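Local coordinates for CELL WALL surface anchor family protein (Streptococcus pneumoniae, PDB 2WW8) that serves as the adhesin of the pneumococcal pilus and probably attaches the bacterium to host cells through an integrin-like domain, at residues H515-P518 and T519-Y523; T553-M556 and Q557-S561. All blocks are in the same frame, centred on the assembly; numbering follows the deposited sequence. Where two conformers were deposited one is given.

Contact 1: H515-P518 and T519-Y523; sequences HGDP and TRWYY
The carbonyl oxygen of His-515 takes the hydroxyl of Thr-519, with OG1 of Thr-519 2.7 Å from O of His-515. OG1 stands beside its own backbone N (chi1 -53°), which turns it back toward the previous turn. The amide N of Thr-519 adds a weak bond to the same oxygen. The imidazole of His-515 takes no part here; its ND1 bonds OG of Ser-393. Gly-516 gives its carbonyl to the N of Arg-520. This is the N-terminal part of helix 516-526, in a domain with a parallel sheet and flanking helices, consistent with the von Willebrand factor A (integrin I-like) fold; its magnesium ion is bound at Ser-234, Ser-236 and Asp-387. Asn-514 OD1 bonds the N of Asp-517. The O of Asp-517 accepts the N of Trp-521, and CB lies over the face of the six-membered ring of Trp-521, 3.9 Å from the centroid. Its OD1 makes a salt bridge to NH2 of Arg-520 at 2.9 Å. NH2 comes from above the carboxylate plane, while OD1 lies in the guanidinium plane, and the two planes are 87° apart. Water 1 joins the same OD1 to NE of Arg-520. Pro-518 O accepts the N of Tyr-522 at 2.8 Å.

Contact 2: T553-M556 and Q557-S561; sequences TSFM and QSISS
Phe-555 and Ile-559 meet through their side chains, with CE2 of Phe-555 3.8 Å from CD1 of Ile-559. CG2 of Ile-559 reaches the same ring at CZ and CE1, so both branches of the isoleucine touch it. CG1 of Ile-559 sits between the backbone N and the carbonyl carbon (chi1 60°). This brings CD1 within reach of both the ring and the sulfur of Met-556, and the three groups meet in a cluster. SD of Met-556 is 4.1 Å from CD1 of Ile-559, and these two side chains run side by side. Met-556 bends at chi2, and its CE lies at the edge of the Phe-555 ring.

Two serine hydroxyls turn back onto carbonyls of the last turn. OG of Ser-558 donates to O of Phe-555 at 2.6 Å. OG of Ser-560 donates to O of Met-556 at 2.8 Å and also bonds OG1 of Thr-536. The backbone bonds become more bent along the chain. The N of Gln-557 bonds O of Thr-553 at 3.0 Å and nearly straight, at 168°. The N of Ser-558 meets O of Ser-554 at 138°. The N of Ile-559 makes weak bonds to O of Phe-555 and O of Met-556. This is the last turn of helix 549-558 and the chain that follows, within the beta-alpha-beta unit of strand 533-539, this helix and strand 566-569.

The amide of Gln-557 lies by the methyl of Thr-553, with NE2 of Gln-557 3.7 Å from CG2 of Thr-553, whose OG1 bonds O of Glu-549. Water 2 donates to OE1 of Gln-557 and, weakly, to OG of Ser-554, which also bonds O of Ala-550. Further out, Met-556 packs on strands 379-386 and 566-569, and Ile-559 on strand 379-386.

From the N terminus, contact 1 comes first and lies in the N-terminal half of helix 516-526. The chain then runs through strand 533-539 before contact 2 at the end of helix 549-558. The two are in series and neither nests in the other. Each closes a short helical turn, not a long loop. Their centres are about 10 Å apart. The two helices pack directly: CD of Arg-520 lies 3.3 Å from OG of Ser-558, and the ring of Tyr-523 lies against the backbone of residues 558-560. Tyr-522 of contact 1 touches helix 359-373 near the bound calcium ion. Contact 2 also packs on strands 379-386 and 566-569 of the parallel sheet.

Contact 1: H515-P518 and T519-Y523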
# COMPACT_ATOMS: atom_id res chain seq x y z
N HIS A 515 39.10 -2.35 41.27
CA HIS A 515 38.11 -3.30 40.79
C HIS A 515 38.44 -3.81 39.37
O HIS A 515 37.84 -4.79 38.94
CB HIS A 515 36.72 -2.65 40.79
CG HIS A 515 36.30 -2.28 42.17
ND1 HIS A 515 35.94 -3.19 43.14
CD2 HIS A 515 36.34 -1.07 42.78
CE1 HIS A 515 35.74 -2.56 44.29
NE2 HIS A 515 35.98 -1.27 44.09
N GLY A 516 39.42 -3.22 38.70
CA GLY A 516 39.79 -3.67 37.34
C GLY A 516 40.52 -4.98 37.37
O GLY A 516 40.15 -5.85 36.62
N ASP A 517 41.53 -5.11 38.22
CA ASP A 517 42.34 -6.31 38.31
C ASP A 517 41.52 -7.58 38.56
O ASP A 517 41.70 -8.54 37.81
CB ASP A 517 43.53 -6.21 39.30
CG ASP A 517 44.58 -5.23 38.85
OD1 ASP A 517 44.73 -5.09 37.62
OD2 ASP A 517 45.26 -4.59 39.69
N PRO A 518 40.66 -7.61 39.60
CA PRO A 518 39.87 -8.80 39.73
C PRO A 518 38.91 -9.07 38.58
O PRO A 518 38.70 -10.27 38.27
CB PRO A 518 39.10 -8.59 41.05
CG PRO A 518 39.14 -7.10 41.25
CD PRO A 518 40.50 -6.71 40.75
N THR A 519 38.33 -8.02 37.99
CA THR A 519 37.44 -8.23 36.87
C THR A 519 38.21 -8.82 35.68
O THR A 519 37.73 -9.76 35.02
CB THR A 519 36.70 -6.93 36.51
OG1 THR A 519 36.06 -6.41 37.69
CG2 THR A 519 35.71 -7.23 35.35
N ARG A 520 39.40 -8.29 35.42
CA ARG A 520 40.24 -8.77 34.36
C ARG A 520 40.75 -10.20 34.60
O ARG A 520 40.73 -11.04 33.69
CB ARG A 520 41.43 -7.80 34.15
CG ARG A 520 42.44 -8.31 33.20
CD ARG A 520 43.51 -7.22 32.89
NE ARG A 520 44.18 -6.84 34.13
CZ ARG A 520 45.26 -7.46 34.61
NH1 ARG A 520 45.80 -8.51 34.00
NH2 ARG A 520 45.80 -7.01 35.73
N TRP A 521 41.18 -10.52 35.82
CA TRP A 521 41.54 -11.88 36.14
C TRP A 521 40.36 -12.85 36.01
O TRP A 521 40.56 -14.01 35.57
CB TRP A 521 42.14 -11.95 37.55
CG TRP A 521 43.41 -11.20 37.67
CD1 TRP A 521 44.35 -11.01 36.70
CD2 TRP A 521 43.94 -10.60 38.85
NE1 TRP A 521 45.41 -10.31 37.21
CE2 TRP A 521 45.17 -10.01 38.52
CE3 TRP A 521 43.45 -10.45 40.15
CZ2 TRP A 521 45.95 -9.32 39.45
CZ3 TRP A 521 44.22 -9.76 41.08
CH2 TRP A 521 45.44 -9.21 40.73
N TYR A 522 39.18 -12.38 36.43
CA TYR A 522 37.93 -13.13 36.27
C TYR A 522 37.76 -13.47 34.75
O TYR A 522 37.49 -14.61 34.35
CB TYR A 522 36.68 -12.42 36.79
CG TYR A 522 35.46 -13.06 36.09
CD1 TYR A 522 34.99 -14.34 36.43
CD2 TYR A 522 34.86 -12.43 35.01
CE1 TYR A 522 33.92 -14.90 35.73
CE2 TYR A 522 33.80 -12.98 34.28
CZ TYR A 522 33.35 -14.21 34.69
OH TYR A 522 32.32 -14.80 33.99
N TYR A 523 37.91 -12.45 33.91
CA TYR A 523 37.70 -12.58 32.46
C TYR A 523 38.70 -13.60 31.89
O TYR A 523 38.29 -14.56 31.19
CB TYR A 523 37.86 -11.23 31.76
CG TYR A 523 37.61 -11.30 30.26
CD1 TYR A 523 38.63 -11.66 29.38
CD2 TYR A 523 36.35 -11.01 29.74
CE1 TYR A 523 38.41 -11.74 27.96
CE2 TYR A 523 36.13 -11.03 28.37
CZ TYR A 523 37.14 -11.41 27.51
OH TYR A 523 36.82 -11.46 26.16
O HOH W 1 43.36 -4.39 35.28

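Contact 2: T553-M556 and Q557-S561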
# COMPACT_ATOMS: atom_id res chain seq x y z
N THR A 553 41.34 2.39 29.15
CA THR A 553 41.45 1.76 27.83
C THR A 553 42.09 0.38 27.90
O THR A 553 41.58 -0.55 27.25
CB THR A 553 42.24 2.68 26.88
OG1 THR A 553 41.40 3.83 26.68
CG2 THR A 553 42.57 2.06 25.50
N SER A 554 43.21 0.26 28.61
CA SER A 554 43.83 -1.05 28.81
C SER A 554 42.85 -2.04 29.43
O SER A 554 42.78 -3.18 28.97
CB SER A 554 45.05 -0.94 29.72
OG SER A 554 45.89 0.04 29.18
N PHE A 555 42.09 -1.63 30.43
CA PHE A 555 41.15 -2.50 31.09
C PHE A 555 40.06 -3.00 30.13
O PHE A 555 39.71 -4.18 30.17
CB PHE A 555 40.43 -1.82 32.28
CG PHE A 555 39.29 -2.62 32.76
CD1 PHE A 555 39.51 -3.72 33.61
CD2 PHE A 555 38.00 -2.34 32.29
CE1 PHE A 555 38.43 -4.52 33.95
CE2 PHE A 555 36.93 -3.12 32.65
CZ PHE A 555 37.14 -4.23 33.50
N MET A 556 39.45 -2.10 29.36
CA MET A 556 38.35 -2.46 28.45
C MET A 556 38.84 -3.38 27.32
O MET A 556 38.13 -4.29 26.87
CB MET A 556 37.77 -1.16 27.85
CG MET A 556 36.89 -0.35 28.82
SD MET A 556 35.50 -1.31 29.49
CE MET A 556 35.06 -0.26 30.88
N GLN A 557 40.04 -3.12 26.83
CA GLN A 557 40.67 -4.06 25.89
C GLN A 557 40.82 -5.48 26.49
O GLN A 557 40.60 -6.47 25.76
CB GLN A 557 42.04 -3.52 25.48
CG GLN A 557 41.94 -2.35 24.48
CD GLN A 557 43.27 -1.63 24.27
OE1 GLN A 557 44.21 -1.84 25.02
NE2 GLN A 557 43.33 -0.74 23.27
N SER A 558 41.15 -5.57 27.79
CA SER A 558 41.44 -6.86 28.43
C SER A 558 40.13 -7.57 28.72
O SER A 558 40.17 -8.76 29.01
CB SER A 558 42.15 -6.67 29.78
OG SER A 558 41.20 -6.25 30.77
N ILE A 559 38.98 -6.91 28.67
CA ILE A 559 37.74 -7.69 28.75
C ILE A 559 37.04 -7.77 27.41
O ILE A 559 35.82 -7.90 27.35
CB ILE A 559 36.79 -7.18 29.85
CG1 ILE A 559 36.38 -5.72 29.60
CG2 ILE A 559 37.45 -7.35 31.26
CD1 ILE A 559 35.04 -5.35 30.19
N SER A 560 37.81 -7.67 26.33
CA SER A 560 37.31 -7.91 24.98
C SER A 560 38.18 -9.04 24.43
O SER A 560 39.27 -9.27 24.96
CB SER A 560 37.58 -6.68 24.08
OG SER A 560 36.99 -5.53 24.65
N SER A 561 37.77 -9.71 23.35
CA SER A 561 38.48 -10.93 22.89
C SER A 561 39.80 -10.61 22.19
O SER A 561 40.65 -11.48 22.06
CB SER A 561 37.56 -11.87 22.09
OG SER A 561 37.01 -11.19 20.95
O HOH W 2 46.17 0.21 25.81